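Local coordinates for protein MNMC2 (Aquifex aeolicus, PDB 3VYW) that methylates a modified wobble uridine of tRNA, using S-adenosylmethionine as methyl donor, and works without the oxidase domain to which such enzymes are usually fused, at residues R32-F37 against D298-V303; N110-L115 against P141-P146; F195-N200 against S226-V231. One frame throughout, in Å; residues are numbered along the deposited sequence.

Interaction 1: R32-F37 against D298-V303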
loop_
_atom_site.group_PDB
_atom_site.type_symbol
_atom_site.label_atom_id
_atom_site.label_comp_id
_atom_site.label_asym_id
_atom_site.label_seq_id
_atom_site.Cartn_x
_atom_site.Cartn_y
_atom_site.Cartn_z
ATOM N N ARG A 32 -11.156 20.247 -11.280
ATOM C CA ARG A 32 -10.919 19.407 -12.396
ATOM C C ARG A 32 -10.044 18.229 -12.058
ATOM O O ARG A 32 -10.360 17.134 -12.406
ATOM C CB ARG A 32 -10.259 20.232 -13.453
ATOM C CG ARG A 32 -10.035 19.503 -14.732
ATOM C CD ARG A 32 -9.371 20.402 -15.722
ATOM N NE ARG A 32 -7.962 20.547 -15.436
ATOM C CZ ARG A 32 -7.298 21.678 -15.539
ATOM N NH1 ARG A 32 -7.917 22.772 -15.907
ATOM N NH2 ARG A 32 -6.024 21.706 -15.269
ATOM N N GLU A 33 -8.946 18.454 -11.378
ATOM C CA GLU A 33 -8.129 17.379 -10.886
ATOM C C GLU A 33 -8.795 16.502 -9.830
ATOM O O GLU A 33 -8.618 15.328 -9.818
ATOM C CB GLU A 33 -6.767 17.880 -10.438
ATOM C CG GLU A 33 -6.027 18.655 -11.485
ATOM C CD GLU A 33 -5.962 17.971 -12.828
ATOM O OE1 GLU A 33 -5.774 16.768 -12.895
ATOM O OE2 GLU A 33 -6.093 18.646 -13.833
ATOM N N PHE A 34 -9.564 17.079 -8.940
ATOM C CA PHE A 34 -10.229 16.309 -7.929
ATOM C C PHE A 34 -11.184 15.350 -8.580
ATOM O O PHE A 34 -11.273 14.233 -8.208
ATOM C CB PHE A 34 -10.955 17.245 -6.974
ATOM C CG PHE A 34 -11.557 16.586 -5.789
ATOM C CD1 PHE A 34 -10.841 15.714 -5.031
ATOM C CD2 PHE A 34 -12.843 16.878 -5.411
ATOM C CE1 PHE A 34 -11.387 15.132 -3.923
ATOM C CE2 PHE A 34 -13.390 16.307 -4.306
ATOM C CZ PHE A 34 -12.668 15.423 -3.559
ATOM N N LEU A 35 -11.902 15.808 -9.569
ATOM C CA LEU A 35 -12.801 14.955 -10.284
ATOM C C LEU A 35 -12.095 13.847 -11.005
ATOM O O LEU A 35 -12.528 12.741 -11.017
ATOM C CB LEU A 35 -13.563 15.775 -11.286
ATOM C CG LEU A 35 -14.554 16.742 -10.718
ATOM C CD1 LEU A 35 -15.331 17.398 -11.811
ATOM C CD2 LEU A 35 -15.474 16.048 -9.760
ATOM N N ARG A 36 -11.004 14.162 -11.650
ATOM C CA ARG A 36 -10.195 13.146 -12.264
ATOM C C ARG A 36 -9.468 12.132 -11.359
ATOM O O ARG A 36 -9.385 11.001 -11.695
ATOM C CB ARG A 36 -9.320 13.746 -13.352
ATOM C CG ARG A 36 -7.863 13.540 -13.183
ATOM C CD ARG A 36 -7.129 13.674 -14.465
ATOM N NE ARG A 36 -7.026 15.040 -14.875
ATOM C CZ ARG A 36 -7.058 15.415 -16.123
ATOM N NH1 ARG A 36 -7.187 14.537 -17.076
ATOM N NH2 ARG A 36 -6.979 16.667 -16.408
ATOM N N PHE A 37 -8.940 12.550 -10.227
ATOM C CA PHE A 37 -8.172 11.658 -9.377
ATOM C C PHE A 37 -8.881 10.930 -8.272
ATOM O O PHE A 37 -8.364 10.012 -7.761
ATOM C CB PHE A 37 -7.017 12.397 -8.747
ATOM C CG PHE A 37 -6.008 12.850 -9.710
ATOM C CD1 PHE A 37 -5.393 14.033 -9.548
ATOM C CD2 PHE A 37 -5.699 12.100 -10.777
ATOM C CE1 PHE A 37 -4.477 14.465 -10.448
ATOM C CE2 PHE A 37 -4.775 12.517 -11.682
ATOM C CZ PHE A 37 -4.162 13.701 -11.516
ATOM N N ASP A 298 -6.237 18.462 0.145
ATOM C CA ASP A 298 -5.162 19.202 0.699
ATOM C C ASP A 298 -3.943 19.099 -0.151
ATOM O O ASP A 298 -3.203 20.014 -0.239
ATOM C CB ASP A 298 -4.801 18.615 2.017
ATOM C CG ASP A 298 -5.690 19.024 3.070
ATOM O OD1 ASP A 298 -6.536 19.859 2.811
ATOM O OD2 ASP A 298 -5.540 18.486 4.156
ATOM N N TYR A 299 -3.725 17.933 -0.716
ATOM C CA TYR A 299 -2.604 17.693 -1.578
ATOM C C TYR A 299 -2.639 18.501 -2.856
ATOM O O TYR A 299 -1.666 19.075 -3.261
ATOM C CB TYR A 299 -2.527 16.202 -1.854
ATOM C CG TYR A 299 -1.534 15.755 -2.870
ATOM C CD1 TYR A 299 -0.240 15.548 -2.531
ATOM C CD2 TYR A 299 -1.909 15.500 -4.159
ATOM C CE1 TYR A 299 0.668 15.123 -3.455
ATOM C CE2 TYR A 299 -1.010 15.080 -5.094
ATOM C CZ TYR A 299 0.279 14.884 -4.734
ATOM O OH TYR A 299 1.160 14.441 -5.655
ATOM N N LEU A 300 -3.791 18.540 -3.481
ATOM C CA LEU A 300 -3.973 19.280 -4.689
ATOM C C LEU A 300 -3.761 20.751 -4.469
ATOM O O LEU A 300 -3.235 21.424 -5.306
ATOM C CB LEU A 300 -5.331 18.993 -5.283
ATOM C CG LEU A 300 -5.426 17.598 -5.834
ATOM C CD1 LEU A 300 -6.833 17.251 -6.224
ATOM C CD2 LEU A 300 -4.499 17.416 -7.004
ATOM N N LEU A 301 -4.173 21.238 -3.326
ATOM C CA LEU A 301 -3.941 22.598 -2.958
ATOM C C LEU A 301 -2.487 22.951 -2.797
ATOM O O LEU A 301 -2.064 23.959 -3.243
ATOM C CB LEU A 301 -4.681 22.904 -1.685
ATOM C CG LEU A 301 -6.168 22.938 -1.865
ATOM C CD1 LEU A 301 -6.837 23.056 -0.543
ATOM C CD2 LEU A 301 -6.556 24.080 -2.745
ATOM N N LYS A 302 -1.725 22.098 -2.156
ATOM C CA LYS A 302 -0.308 22.247 -2.127
ATOM C C LYS A 302 0.294 22.127 -3.494
ATOM O O LYS A 302 1.156 22.870 -3.871
ATOM C CB LYS A 302 0.282 21.166 -1.281
ATOM C CG LYS A 302 0.417 21.547 0.150
ATOM C CD LYS A 302 1.867 21.558 0.582
ATOM C CE LYS A 302 2.005 21.971 2.041
ATOM N NZ LYS A 302 2.898 23.147 2.252
ATOM N N VAL A 303 -0.147 21.156 -4.246
ATOM C CA VAL A 303 0.491 20.918 -5.500
ATOM C C VAL A 303 0.332 22.093 -6.385
ATOM O O VAL A 303 1.210 22.438 -7.113
ATOM C CB VAL A 303 -0.057 19.727 -6.237
ATOM C CG1 VAL A 303 0.355 19.816 -7.679
ATOM C CG2 VAL A 303 0.485 18.470 -5.627
#
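Leu300 carries this contact by pushing both of its methyl groups against the helix of 32-37. With CG anti to the carbonyl carbon (chi1 -70°), the branch reaches outward and splits its load. CD1 lies against the backbone at Phe34, 3.9 Å from Phe34 N, and also 4.2 Å from Phe34 CB. CD2 spans one turn, 4.1 Å from Glu33 CB and 4.3 Å from Phe37 CD1. At Phe37 the methyl comes in at the ring edge, near the ring plane, while Arg36 CG lies over one ring face, offset toward the rim. Phe34 contributes mainly its backbone and CB: CG anti to the backbone N (chi1 -173°) carries the ring off to Leu11 of helix 3-18 and to Leu293, Leu296 and Ile297, earlier in helix 292-303. Glu33 likewise offers only its root. Its chain bends at chi2 and takes the carboxylate into a network of salt bridges with two arginines of its own helix, Arg36 NE 2.9 Å from Glu33 OE1 on the syn side and Arg32 NE 3.1 Å from Glu33 OE2 on the anti side. No hydrogen bond crosses between the segments. Their axes approach to 10.6 Å with N-to-C directions 134° apart, a spacing bridged, between these two segments, by Leu300 alone. This is plain apolar helix-helix packing, joining helix 24-37 near the amino terminus to the carboxy-terminal helix 292-303.

Interaction 2: N110-L115 against P141-P146; sequences NLAVAL and PILPEP. With SAM (S-adenosylmethionine), chain E.
Leu143 sets one methyl, CD1, against two successive residues of the helix that follows the glycine-rich loop of a Rossmann-like methyltransferase domain. CD1 is 4.2 Å from Ala112 CB and 4.4 Å from Val113 CG2, while the nearest pair of CA atoms, Ala112 CA and Leu143 CA, stays 8.9 Å apart. The leucine side chain, with CG anti to its carbonyl carbon (chi1 -76°), spans most of that gap to reach the short alanine methyl. No hydrogen bond links the two segments, so the touch is purely apolar. In the next shell, Leu143 also rests on Tyr109 at the start of the helix and on Ile75 of helix 74-86, and its backbone N makes a weak hydrogen bond to His151 ND1. His151 touches Ala112 as well, and Val113 packs on Leu79 and Val83. The extended loop 141-146 is thus laid over helix 109-121 between helices 74-86 and 148-157; farther along, Pro146 O accepts from Lys116 NZ. At the start of the segment, the CB of Asn110 is directed away from the loop, and the residue belongs to the S-adenosylmethionine pocket. Its ND2 bonds weakly to Asp193, itself a ligand partner, and the helix start probably favours the negative methionine carboxylate lying before it. There Asn110 N makes a weak but fairly straight bond to SAM OXT, 3.3 Å long with an N-H...O angle of 161°.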
loop_
_atom_site.group_PDB
_atom_site.type_symbol
_atom_site.label_atom_id
_atom_site.label_comp_id
_atom_site.label_asym_id
_atom_site.label_seq_id
_atom_site.Cartn_x
_atom_site.Cartn_y
_atom_site.Cartn_z
ATOM N N ASN A 110 -0.201 -11.779 -1.236
ATOM C CA ASN A 110 1.174 -11.519 -0.980
ATOM C C ASN A 110 1.644 -12.434 0.095
ATOM O O ASN A 110 2.689 -12.978 0.020
ATOM C CB ASN A 110 1.357 -10.112 -0.451
ATOM C CG ASN A 110 1.370 -9.059 -1.519
ATOM O OD1 ASN A 110 1.585 -9.313 -2.664
ATOM N ND2 ASN A 110 1.131 -7.862 -1.117
ATOM N N LEU A 111 0.851 -12.569 1.129
ATOM C CA LEU A 111 1.201 -13.382 2.247
ATOM C C LEU A 111 1.332 -14.832 1.901
ATOM O O LEU A 111 2.217 -15.476 2.344
ATOM C CB LEU A 111 0.186 -13.195 3.351
ATOM C CG LEU A 111 0.234 -11.840 4.000
ATOM C CD1 LEU A 111 -0.758 -11.697 5.113
ATOM C CD2 LEU A 111 1.613 -11.504 4.493
ATOM N N ALA A 112 0.410 -15.342 1.128
ATOM C CA ALA A 112 0.458 -16.690 0.672
ATOM C C ALA A 112 1.627 -16.969 -0.229
ATOM O O ALA A 112 2.260 -17.968 -0.106
ATOM C CB ALA A 112 -0.824 -17.031 -0.031
ATOM N N VAL A 113 1.900 -16.083 -1.152
ATOM C CA VAL A 113 3.024 -16.255 -2.018
ATOM C C VAL A 113 4.320 -16.232 -1.252
ATOM O O VAL A 113 5.184 -16.997 -1.515
ATOM C CB VAL A 113 2.999 -15.240 -3.152
ATOM C CG1 VAL A 113 4.308 -15.204 -3.876
ATOM C CG2 VAL A 113 1.896 -15.593 -4.097
ATOM N N ALA A 114 4.435 -15.356 -0.292
ATOM C CA ALA A 114 5.609 -15.318 0.511
ATOM C C ALA A 114 5.818 -16.577 1.306
ATOM O O ALA A 114 6.892 -17.095 1.350
ATOM C CB ALA A 114 5.533 -14.135 1.439
ATOM N N LEU A 115 4.784 -17.059 1.950
ATOM C CA LEU A 115 4.889 -18.225 2.783
ATOM C C LEU A 115 5.270 -19.447 2.013
ATOM O O LEU A 115 5.959 -20.269 2.503
ATOM C CB LEU A 115 3.628 -18.467 3.573
ATOM C CG LEU A 115 3.250 -17.529 4.682
ATOM C CD1 LEU A 115 1.884 -17.906 5.174
ATOM C CD2 LEU A 115 4.225 -17.554 5.813
ATOM N N PRO A 141 -11.295 -15.468 -3.941
ATOM C CA PRO A 141 -10.840 -16.243 -5.071
ATOM C C PRO A 141 -9.613 -16.947 -4.630
ATOM O O PRO A 141 -8.796 -16.367 -3.993
ATOM C CB PRO A 141 -10.460 -15.183 -6.071
ATOM C CG PRO A 141 -11.280 -14.036 -5.723
ATOM C CD PRO A 141 -11.349 -14.046 -4.251
ATOM N N ILE A 142 -9.490 -18.214 -4.955
ATOM C CA ILE A 142 -8.372 -18.976 -4.470
ATOM C C ILE A 142 -7.326 -19.034 -5.518
ATOM O O ILE A 142 -7.607 -19.136 -6.679
ATOM C CB ILE A 142 -8.751 -20.392 -4.072
ATOM C CG1 ILE A 142 -9.931 -20.370 -3.146
ATOM C CG2 ILE A 142 -7.616 -21.050 -3.356
ATOM C CD1 ILE A 142 -9.559 -20.029 -1.736
ATOM N N LEU A 143 -6.101 -18.945 -5.067
ATOM C CA LEU A 143 -4.982 -18.990 -5.945
ATOM C C LEU A 143 -4.886 -20.345 -6.592
ATOM O O LEU A 143 -5.190 -21.339 -6.008
ATOM C CB LEU A 143 -3.708 -18.614 -5.197
ATOM C CG LEU A 143 -3.460 -17.142 -4.871
ATOM C CD1 LEU A 143 -2.274 -16.979 -3.972
ATOM C CD2 LEU A 143 -3.254 -16.305 -6.089
ATOM N N PRO A 144 -4.491 -20.349 -7.841
ATOM C CA PRO A 144 -4.261 -21.560 -8.613
ATOM C C PRO A 144 -2.995 -22.243 -8.186
ATOM O O PRO A 144 -2.179 -21.610 -7.586
ATOM C CB PRO A 144 -4.092 -21.033 -10.012
ATOM C CG PRO A 144 -3.605 -19.667 -9.828
ATOM C CD PRO A 144 -4.328 -19.149 -8.651
ATOM N N GLU A 145 -2.902 -23.581 -8.634
ATOM C CA GLU A 145 -1.663 -24.206 -8.236
ATOM C C GLU A 145 -0.577 -23.592 -9.050
ATOM O O GLU A 145 -0.788 -23.193 -10.154
ATOM C CB GLU A 145 -1.686 -25.718 -8.423
ATOM C CG GLU A 145 -1.997 -26.538 -7.187
ATOM C CD GLU A 145 -1.650 -25.880 -5.851
ATOM O OE1 GLU A 145 -1.480 -24.638 -5.722
ATOM O OE2 GLU A 145 -1.568 -26.662 -4.877
ATOM N N PRO A 146 0.556 -23.421 -8.400
ATOM C CA PRO A 146 0.930 -24.153 -7.192
ATOM C C PRO A 146 0.808 -23.483 -5.827
ATOM O O PRO A 146 1.394 -23.919 -4.880
ATOM C CB PRO A 146 2.389 -24.401 -7.434
ATOM C CG PRO A 146 2.811 -23.188 -8.118
ATOM C CD PRO A 146 1.729 -22.913 -9.085
HETATM N N SAM E . -2.680 -7.087 -0.305
HETATM C CA SAM E . -3.846 -7.645 -0.879
HETATM C C SAM E . -3.395 -8.943 -1.426
HETATM O O SAM E . -4.156 -9.789 -1.824
HETATM O OXT SAM E . -2.221 -9.171 -1.425
HETATM C CB SAM E . -4.368 -6.586 -1.825
HETATM C CG SAM E . -5.092 -5.542 -0.968
HETATM S SD SAM E . -5.747 -4.245 -1.733
HETATM C CE SAM E . -4.631 -3.621 -2.742
HETATM C "C5'" SAM E . -6.111 -3.032 -0.662
HETATM C "C4'" SAM E . -6.636 -3.461 0.714
HETATM O "O4'" SAM E . -6.428 -2.417 1.646
HETATM C "C3'" SAM E . -8.125 -3.726 0.765
HETATM O "O3'" SAM E . -8.379 -4.868 1.553
HETATM C "C2'" SAM E . -8.688 -2.530 1.481
HETATM O "O2'" SAM E . -9.855 -2.874 2.175
HETATM C "C1'" SAM E . -7.584 -2.187 2.423
HETATM N N9 SAM E . -7.647 -0.822 2.987
HETATM C C8 SAM E . -7.847 0.309 2.353
HETATM N N7 SAM E . -7.823 1.345 3.168
HETATM C C5 SAM E . -7.607 0.891 4.366
HETATM C C6 SAM E . -7.464 1.463 5.698
HETATM N N6 SAM E . -7.555 2.761 5.924
HETATM N N1 SAM E . -7.243 0.647 6.688
HETATM C C2 SAM E . -7.136 -0.636 6.510
HETATM N N3 SAM E . -7.266 -1.207 5.351
HETATM C C4 SAM E . -7.499 -0.525 4.249
#

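Interaction 3: F195-N200 against S226-V231. With SAM (S-adenosylmethionine), chain E.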
loop_
_atom_site.group_PDB
_atom_site.type_symbol
_atom_site.label_atom_id
_atom_site.label_comp_id
_atom_site.label_asym_id
_atom_site.label_seq_id
_atom_site.Cartn_x
_atom_site.Cartn_y
_atom_site.Cartn_z
ATOM N N PHE A 195 -4.583 0.476 -2.082
ATOM C CA PHE A 195 -5.040 0.905 -3.370
ATOM C C PHE A 195 -4.296 2.178 -3.626
ATOM O O PHE A 195 -3.691 2.705 -2.764
ATOM C CB PHE A 195 -6.549 1.102 -3.412
ATOM C CG PHE A 195 -7.317 -0.160 -3.403
ATOM C CD1 PHE A 195 -7.981 -0.549 -2.295
ATOM C CD2 PHE A 195 -7.347 -0.955 -4.487
ATOM C CE1 PHE A 195 -8.663 -1.711 -2.266
ATOM C CE2 PHE A 195 -8.024 -2.125 -4.472
ATOM C CZ PHE A 195 -8.688 -2.504 -3.358
ATOM N N SER A 196 -4.353 2.672 -4.828
ATOM C CA SER A 196 -3.434 3.655 -5.310
ATOM C C SER A 196 -3.577 4.944 -4.536
ATOM O O SER A 196 -4.587 5.189 -3.966
ATOM C CB SER A 196 -3.623 3.806 -6.800
ATOM O OG SER A 196 -3.794 5.122 -7.156
ATOM N N PRO A 197 -2.537 5.742 -4.460
ATOM C CA PRO A 197 -2.507 6.823 -3.497
ATOM C C PRO A 197 -3.567 7.885 -3.649
ATOM O O PRO A 197 -4.012 8.387 -2.680
ATOM C CB PRO A 197 -1.113 7.392 -3.683
ATOM C CG PRO A 197 -0.317 6.243 -4.108
ATOM C CD PRO A 197 -1.210 5.171 -4.619
ATOM N N TYR A 198 -3.917 8.248 -4.856
ATOM C CA TYR A 198 -5.000 9.161 -5.066
ATOM C C TYR A 198 -6.297 8.556 -4.606
ATOM O O TYR A 198 -7.121 9.208 -4.035
ATOM C CB TYR A 198 -5.073 9.575 -6.512
ATOM C CG TYR A 198 -3.921 10.396 -6.968
ATOM C CD1 TYR A 198 -3.616 10.494 -8.287
ATOM C CD2 TYR A 198 -3.129 11.056 -6.087
ATOM C CE1 TYR A 198 -2.561 11.237 -8.721
ATOM C CE2 TYR A 198 -2.077 11.809 -6.518
ATOM C CZ TYR A 198 -1.808 11.889 -7.842
ATOM O OH TYR A 198 -0.763 12.603 -8.298
ATOM N N LYS A 199 -6.458 7.294 -4.912
ATOM C CA LYS A 199 -7.580 6.500 -4.507
ATOM C C LYS A 199 -7.732 6.214 -3.036
ATOM O O LYS A 199 -8.819 6.183 -2.549
ATOM C CB LYS A 199 -7.561 5.192 -5.245
ATOM C CG LYS A 199 -8.370 5.202 -6.488
ATOM C CD LYS A 199 -8.615 6.611 -6.888
ATOM C CE LYS A 199 -8.387 6.793 -8.353
ATOM N NZ LYS A 199 -9.547 6.286 -9.087
ATOM N N ASN A 200 -6.621 5.960 -2.363
ATOM C CA ASN A 200 -6.573 5.477 -1.003
ATOM C C ASN A 200 -5.603 6.292 -0.191
ATOM O O ASN A 200 -4.667 5.796 0.312
ATOM C CB ASN A 200 -6.057 4.061 -1.095
ATOM C CG ASN A 200 -6.545 3.150 -0.017
ATOM O OD1 ASN A 200 -6.372 1.983 -0.108
ATOM N ND2 ASN A 200 -7.124 3.669 0.976
ATOM N N SER A 226 3.766 0.680 -6.124
ATOM C CA SER A 226 3.704 2.089 -6.442
ATOM C C SER A 226 5.028 2.822 -6.592
ATOM O O SER A 226 5.940 2.578 -5.888
ATOM C CB SER A 226 2.809 2.771 -5.423
ATOM O OG SER A 226 2.934 4.146 -5.402
ATOM N N SER A 227 5.089 3.721 -7.553
ATOM C CA SER A 227 6.193 4.610 -7.701
ATOM C C SER A 227 5.750 6.028 -7.595
ATOM O O SER A 227 6.302 6.863 -8.209
ATOM C CB SER A 227 6.912 4.383 -9.006
ATOM O OG SER A 227 6.027 3.984 -9.988
ATOM N N SER A 228 4.755 6.296 -6.790
ATOM C CA SER A 228 4.224 7.629 -6.647
ATOM C C SER A 228 5.260 8.621 -6.184
ATOM O O SER A 228 5.975 8.390 -5.274
ATOM C CB SER A 228 3.106 7.592 -5.629
ATOM O OG SER A 228 2.821 8.822 -5.055
ATOM N N LEU A 229 5.309 9.755 -6.824
ATOM C CA LEU A 229 6.244 10.762 -6.478
ATOM C C LEU A 229 6.026 11.256 -5.095
ATOM O O LEU A 229 6.932 11.516 -4.386
ATOM C CB LEU A 229 6.128 11.907 -7.446
ATOM C CG LEU A 229 6.678 11.632 -8.814
ATOM C CD1 LEU A 229 6.522 12.825 -9.688
ATOM C CD2 LEU A 229 8.120 11.292 -8.710
ATOM N N SER A 230 4.782 11.399 -4.730
ATOM C CA SER A 230 4.433 11.827 -3.416
ATOM C C SER A 230 4.876 10.837 -2.371
ATOM O O SER A 230 5.427 11.202 -1.384
ATOM C CB SER A 230 2.943 12.061 -3.352
ATOM O OG SER A 230 2.506 12.399 -2.074
ATOM N N VAL A 231 4.662 9.580 -2.620
ATOM C CA VAL A 231 5.125 8.574 -1.727
ATOM C C VAL A 231 6.633 8.520 -1.604
ATOM O O VAL A 231 7.144 8.422 -0.551
ATOM C CB VAL A 231 4.602 7.210 -2.150
ATOM C CG1 VAL A 231 5.016 6.164 -1.155
ATOM C CG2 VAL A 231 3.116 7.247 -2.257
HETATM N N SAM E . -2.680 -7.087 -0.305
HETATM C CA SAM E . -3.846 -7.645 -0.879
HETATM C C SAM E . -3.395 -8.943 -1.426
HETATM O O SAM E . -4.156 -9.789 -1.824
HETATM O OXT SAM E . -2.221 -9.171 -1.425
HETATM C CB SAM E . -4.368 -6.586 -1.825
HETATM C CG SAM E . -5.092 -5.542 -0.968
HETATM S SD SAM E . -5.747 -4.245 -1.733
HETATM C CE SAM E . -4.631 -3.621 -2.742
HETATM C "C5'" SAM E . -6.111 -3.032 -0.662
HETATM C "C4'" SAM E . -6.636 -3.461 0.714
HETATM O "O4'" SAM E . -6.428 -2.417 1.646
HETATM C "C3'" SAM E . -8.125 -3.726 0.765
HETATM O "O3'" SAM E . -8.379 -4.868 1.553
HETATM C "C2'" SAM E . -8.688 -2.530 1.481
HETATM O "O2'" SAM E . -9.855 -2.874 2.175
HETATM C "C1'" SAM E . -7.584 -2.187 2.423
HETATM N N9 SAM E . -7.647 -0.822 2.987
HETATM C C8 SAM E . -7.847 0.309 2.353
HETATM N N7 SAM E . -7.823 1.345 3.168
HETATM C C5 SAM E . -7.607 0.891 4.366
HETATM C C6 SAM E . -7.464 1.463 5.698
HETATM N N6 SAM E . -7.555 2.761 5.924
HETATM N N1 SAM E . -7.243 0.647 6.688
HETATM C C2 SAM E . -7.136 -0.636 6.510
HETATM N N3 SAM E . -7.266 -1.207 5.351
HETATM C C4 SAM E . -7.499 -0.525 4.249
#
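Pro197 plugs its ring tip into a patch of side chains on 226-231, and CG does all the close touching. It lies 4.0 Å from Ser228 CB, 4.0 Å from Val231 CG2 and 4.1 Å from Ser226 OG. Both hydroxyls are held from within: Ser226 OG accepts from Ser228 N at 3.1 Å in an ST turn, and Ser228 OG caps the helix by accepting from Val231 N. Packing loosens beside this spot, where partly exposed Tyr198 comes no nearer than 5.9 Å, between Tyr198 CE2 and Ser228 OG. At the ligand end of the loop, Asn200 OD1 takes Phe195 N on a lone pair, and Asn200 ND2 donates to SAM N7 at 3.3 Å. The Phe195 ring turns one face to the cofactor, with CE1 3.3 Å from SAM C5' and the sulfur offset toward the rim. With an alanine in place of Phe195, C5' and the sulfur would probably lose the ring face they lie over, and Tyr63 its stacking partner. The contact joins loops leaving adjacent parallel strands, 187-192 and 220-224, with Trp204 touching both Pro197 and Val231 and helix 292-303 meeting Tyr198 and Ser230.

How the interactions relate
Interactions 2 and 3 meet the same S-adenosylmethionine from different ends: 110-115 reaches the methionine carboxylate, whereas 195-200 meets the adenine and the sulfur region. Their centres are 25 Å apart and their nearest atoms about 10 Å, so the ligand links them without direct touch. Interaction 1 lies off the pocket but adjoins interaction 3, with centres 13 Å apart. There Tyr198 joins the two: its ring meets Phe37, and Tyr198 CE2 is 3.7 Å from Tyr299 CE2. Phe37 remains about 11 Å, side chain to side chain, from Asn200. Interactions 1 and 2 lie on opposite sides of the chain's centre, 36 Å apart between centres.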